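Local structure of mevalonate diphosphate decarboxylase (Legionella pneumophila, 3LTO) at residues Glu56-Pro61 against Leu94-Asn99; His2-Ala7 against Leu40-Leu45. The protein probably catalyses the ATP-dependent decarboxylation of mevalonate diphosphate to isopentenyl diphosphate, a step in isoprenoid biosynthesis. All blocks are in the same frame, centred on the assembly; numbering follows the deposited sequence.

Contact 1: residues Glu56-Pro61 against Leu94-Asn99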
# COMPACT_ATOMS: atom_id res chain seq x y z
N GLU A 56 -7.98 -27.35 17.30
CA GLU A 56 -9.02 -27.81 18.19
C GLU A 56 -9.76 -26.63 18.77
O GLU A 56 -9.40 -26.11 19.82
CB GLU A 56 -8.42 -28.65 19.31
CG GLU A 56 -9.41 -29.09 20.38
CD GLU A 56 -8.73 -29.81 21.53
OE1 GLU A 56 -7.60 -29.39 21.88
OE2 GLU A 56 -9.31 -30.77 22.09
N PRO A 57 -10.80 -26.16 18.07
CA PRO A 57 -11.57 -25.02 18.57
C PRO A 57 -12.19 -25.38 19.93
O PRO A 57 -12.50 -26.55 20.18
CB PRO A 57 -12.62 -24.81 17.48
CG PRO A 57 -12.87 -26.22 17.00
CD PRO A 57 -11.46 -26.77 16.90
N LEU A 58 -12.34 -24.39 20.80
CA LEU A 58 -12.90 -24.62 22.13
C LEU A 58 -14.05 -23.68 22.43
O LEU A 58 -14.14 -22.60 21.83
CB LEU A 58 -11.81 -24.43 23.20
CG LEU A 58 -10.51 -25.24 23.11
CD1 LEU A 58 -9.56 -24.78 24.20
CD2 LEU A 58 -10.81 -26.73 23.26
N THR A 59 -14.92 -24.09 23.34
CA THR A 59 -16.05 -23.26 23.75
C THR A 59 -15.56 -22.26 24.78
O THR A 59 -14.45 -22.39 25.31
CB THR A 59 -17.18 -24.10 24.39
OG1 THR A 59 -16.68 -24.74 25.57
CG2 THR A 59 -17.70 -25.13 23.41
N ILE A 60 -16.38 -21.26 25.08
CA ILE A 60 -15.99 -20.24 26.05
C ILE A 60 -15.50 -20.86 27.36
O ILE A 60 -14.46 -20.45 27.90
CB ILE A 60 -17.16 -19.26 26.31
CG1 ILE A 60 -17.76 -18.82 24.96
CG2 ILE A 60 -16.65 -18.03 27.06
CD1 ILE A 60 -18.91 -17.83 25.08
N PRO A 61 -16.22 -21.85 27.90
CA PRO A 61 -15.81 -22.49 29.15
C PRO A 61 -14.44 -23.17 29.07
O PRO A 61 -13.76 -23.32 30.09
CB PRO A 61 -16.93 -23.49 29.42
CG PRO A 61 -18.11 -22.83 28.82
CD PRO A 61 -17.57 -22.30 27.51
N LEU A 94 -0.45 -27.20 18.56
CA LEU A 94 -1.82 -27.55 18.85
C LEU A 94 -2.45 -26.16 18.92
O LEU A 94 -1.99 -25.32 19.67
CB LEU A 94 -1.96 -28.26 20.20
CG LEU A 94 -3.39 -28.44 20.73
CD1 LEU A 94 -4.21 -29.25 19.75
CD2 LEU A 94 -3.36 -29.13 22.09
N ILE A 95 -3.46 -25.91 18.10
CA ILE A 95 -4.12 -24.61 18.07
C ILE A 95 -5.47 -24.68 18.76
O ILE A 95 -6.34 -25.45 18.35
CB ILE A 95 -4.35 -24.13 16.62
CG1 ILE A 95 -3.06 -24.28 15.82
CG2 ILE A 95 -4.82 -22.67 16.62
CD1 ILE A 95 -3.23 -24.04 14.34
N GLN A 96 -5.64 -23.89 19.81
CA GLN A 96 -6.91 -23.86 20.52
C GLN A 96 -7.46 -22.43 20.46
O GLN A 96 -6.96 -21.52 21.12
CB GLN A 96 -6.72 -24.33 21.97
CG GLN A 96 -6.50 -25.84 22.07
CD GLN A 96 -6.25 -26.30 23.49
OE1 GLN A 96 -6.50 -27.45 23.84
NE2 GLN A 96 -5.72 -25.40 24.32
N SER A 97 -8.48 -22.25 19.63
CA SER A 97 -9.11 -20.95 19.43
C SER A 97 -10.45 -20.89 20.17
O SER A 97 -11.09 -21.92 20.41
CB SER A 97 -9.34 -20.70 17.94
OG SER A 97 -10.13 -21.74 17.38
N SER A 98 -10.86 -19.67 20.52
CA SER A 98 -12.10 -19.47 21.25
C SER A 98 -12.59 -18.03 21.08
O SER A 98 -11.82 -17.16 20.66
CB SER A 98 -11.86 -19.77 22.73
OG SER A 98 -13.05 -19.58 23.46
N ASN A 99 -13.86 -17.80 21.39
CA ASN A 99 -14.45 -16.46 21.30
C ASN A 99 -15.14 -16.17 22.62
O ASN A 99 -15.46 -17.10 23.37
CB ASN A 99 -15.50 -16.38 20.20
CG ASN A 99 -14.96 -16.76 18.85
OD1 ASN A 99 -13.96 -16.22 18.39
ND2 ASN A 99 -15.63 -17.70 18.20
O HOH W 1 -15.81 -20.13 21.93

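Contact 2: residues His2-Ala7 against Leu40-Leu45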
# COMPACT_ATOMS: atom_id res chain seq x y z
N HIS A 2 3.26 -22.90 26.44
CA HIS A 2 2.21 -22.29 25.61
C HIS A 2 2.30 -20.77 25.46
O HIS A 2 3.01 -20.09 26.20
CB HIS A 2 0.82 -22.63 26.17
CG HIS A 2 0.36 -21.68 27.24
ND1 HIS A 2 0.90 -21.67 28.51
CD2 HIS A 2 -0.55 -20.68 27.21
CE1 HIS A 2 0.34 -20.70 29.22
NE2 HIS A 2 -0.54 -20.09 28.45
N TRP A 3 1.53 -20.26 24.50
CA TRP A 3 1.46 -18.84 24.20
C TRP A 3 -0.02 -18.53 24.05
O TRP A 3 -0.78 -19.38 23.61
CB TRP A 3 2.22 -18.55 22.91
CG TRP A 3 3.69 -18.86 23.02
CD1 TRP A 3 4.68 -18.00 23.42
CD2 TRP A 3 4.33 -20.12 22.76
NE1 TRP A 3 5.89 -18.65 23.42
CE2 TRP A 3 5.70 -19.95 23.02
CE3 TRP A 3 3.87 -21.37 22.33
CZ2 TRP A 3 6.63 -20.99 22.87
CZ3 TRP A 3 4.79 -22.41 22.18
CH2 TRP A 3 6.16 -22.21 22.45
N PHE A 4 -0.42 -17.32 24.42
CA PHE A 4 -1.83 -16.93 24.34
C PHE A 4 -1.94 -15.48 23.86
O PHE A 4 -1.16 -14.62 24.27
CB PHE A 4 -2.46 -17.07 25.72
CG PHE A 4 -3.94 -16.79 25.76
CD1 PHE A 4 -4.86 -17.77 25.41
CD2 PHE A 4 -4.41 -15.56 26.21
CE1 PHE A 4 -6.24 -17.53 25.52
CE2 PHE A 4 -5.79 -15.31 26.32
CZ PHE A 4 -6.70 -16.30 25.98
N ALA A 5 -2.91 -15.21 22.98
CA ALA A 5 -3.13 -13.86 22.48
C ALA A 5 -4.61 -13.68 22.14
O ALA A 5 -5.34 -14.64 21.92
CB ALA A 5 -2.27 -13.59 21.25
N GLN A 6 -5.04 -12.43 22.09
CA GLN A 6 -6.42 -12.11 21.77
C GLN A 6 -6.48 -10.97 20.77
O GLN A 6 -5.53 -10.22 20.61
CB GLN A 6 -7.18 -11.73 23.05
CG GLN A 6 -7.16 -12.83 24.11
CD GLN A 6 -7.98 -12.46 25.34
OE1 GLN A 6 -7.71 -11.47 26.00
NE2 GLN A 6 -8.98 -13.28 25.65
N ALA A 7 -7.61 -10.86 20.09
CA ALA A 7 -7.79 -9.80 19.11
C ALA A 7 -9.28 -9.48 19.08
O ALA A 7 -10.12 -10.34 19.32
CB ALA A 7 -7.32 -10.25 17.74
N LEU A 40 -14.06 -10.51 21.62
CA LEU A 40 -12.70 -11.00 21.42
C LEU A 40 -12.57 -12.46 21.02
O LEU A 40 -13.37 -13.30 21.41
CB LEU A 40 -11.88 -10.80 22.72
CG LEU A 40 -11.65 -9.40 23.30
CD1 LEU A 40 -11.14 -9.51 24.73
CD2 LEU A 40 -10.65 -8.64 22.44
N SER A 41 -11.53 -12.74 20.23
CA SER A 41 -11.23 -14.10 19.83
C SER A 41 -9.92 -14.37 20.54
O SER A 41 -9.12 -13.45 20.75
CB SER A 41 -11.02 -14.20 18.31
OG SER A 41 -12.26 -14.35 17.65
N SER A 42 -9.70 -15.61 20.94
CA SER A 42 -8.47 -15.96 21.64
C SER A 42 -7.81 -17.16 21.00
O SER A 42 -8.48 -18.05 20.49
CB SER A 42 -8.77 -16.26 23.10
OG SER A 42 -9.22 -15.09 23.77
N VAL A 43 -6.49 -17.17 21.01
CA VAL A 43 -5.75 -18.29 20.46
C VAL A 43 -4.63 -18.71 21.38
O VAL A 43 -3.81 -17.90 21.80
CB VAL A 43 -5.14 -17.96 19.09
CG1 VAL A 43 -4.25 -19.10 18.63
CG2 VAL A 43 -6.25 -17.72 18.07
N LYS A 44 -4.62 -19.99 21.71
CA LYS A 44 -3.58 -20.53 22.56
C LYS A 44 -2.77 -21.48 21.70
O LYS A 44 -3.32 -22.26 20.93
CB LYS A 44 -4.19 -21.27 23.75
CG LYS A 44 -3.18 -21.97 24.65
CD LYS A 44 -3.87 -22.57 25.87
CE LYS A 44 -2.87 -23.28 26.78
NZ LYS A 44 -3.54 -23.87 27.98
N LEU A 45 -1.45 -21.40 21.81
CA LEU A 45 -0.60 -22.29 21.05
C LEU A 45 0.24 -23.12 21.99
O LEU A 45 0.80 -22.59 22.95
CB LEU A 45 0.33 -21.51 20.11
CG LEU A 45 -0.31 -20.82 18.91
CD1 LEU A 45 0.77 -20.03 18.16
CD2 LEU A 45 -0.94 -21.87 18.00

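Contact 1: residues Glu56-Pro61 against Leu94-Asn99
E56, P57 and L58 meet I95, Q96 and S97 in a surface contact that prolongs a parallel β pairing beyond the end of its regular strand. The short strand 54-55 runs alongside strand 93-99 in the mixed sheet of the N-terminal domain, which belongs to the S5-like half of the GHMP fold, and the loop that follows keeps the same course for several residues. Two backbone bonds carry it: E56 N gives to I95 O at 2.7 Å, with 173° at the hydrogen, and L58 N gives to S97 O at 2.8 Å. P57 stands between them, its ring nitrogen having no hydrogen to donate. The bonds that would complete the parallel pattern in the reverse direction are replaced. S97 N lies 4.0 Å from E56 O, which instead takes a CA-H...O contact from Q96 CA at 3.4 Å. L58 O, in turn, is linked to N99 N by one water, which donates to that carbonyl at 3.0 Å and accepts from the amide at 3.1 Å. This water takes the place of a direct bond from N99 N to L58 O.

Side chains pack on both sides of the backbone. With its CG swung opposite the carbonyl carbon (chi1 -56°), L58 lays CD1 obliquely across the Q96 chain, 3.6 Å from Q96 CB. E56 runs beside Q96 in the same direction, bringing its carboxylate alongside CG of Q96. P57 points away overall, yet its CA and CB rest against S97 OG, a hydroxyl bonded to NE1 of W55, while I95 packs inward on F76 and L80 of helix 71-87. At the far end, I60 CG1 rests 3.3 Å from N99 O.

Contact 2: residues His2-Ala7 against Leu40-Leu45
Q6 reaches across to S42, L40 and S41 at an antiparallel pairing of two long strands. Q6 CB sits 3.5 Å from S41 O. Q6 CG lies beside the backbone N (chi1 -59°) and comes within 3.1 Å of S42 OG; from there the extended chain carries CD past the same hydroxyl to the amide. Q6 NE2 donates to S42 OG at 2.6 Å, the oxygen lying within 5° of the amide plane, while Q6 OE1 faces away from that bond, 4.1 Å from L40 CD1.

F4 also packs on S42, with F4 CZ 3.5 Å from S42 CB, and K44 CB lies in plane at the edge of the phenyl ring. Further along, H2 crosses K44, with H2 CD2 3.5 Å from K44 CE. On the opposite face the indole of W3 meets L45, and W3 NE1 hydrogen-bonds to OE1 of E127, while A5, A7 and V43 lie against helix 110-129. Six backbone bonds join W3 to L45, A5 to V43 and A7 to S41, with F4–K44 and Q6–S42 as the non-hydrogen-bonded pairs between them: a regular antiparallel strand pair within the helix-backed sheet of the GHMP N-terminal domain.

In the fold
Both contacts reach one mixed sheet, and their centres are about 9 Å apart. Strands 31-47 and 93-99 are neighbours, joined among others by a probable hydrogen bond from S42 N to S98 O at 2.6 Å and by the backbones of K44 and Q96, so the order runs from 2-7 through 40-45 and 94-99 to the loop 56-61. Contact 2 is partly buried, a regular pair with a full antiparallel set of backbone bonds, one face pressed on helix 110-129 and polar or aromatic side chains on the other. Contact 1 lies at the surface, where an irregular loop is laid along strand 93-99 with few direct backbone bonds.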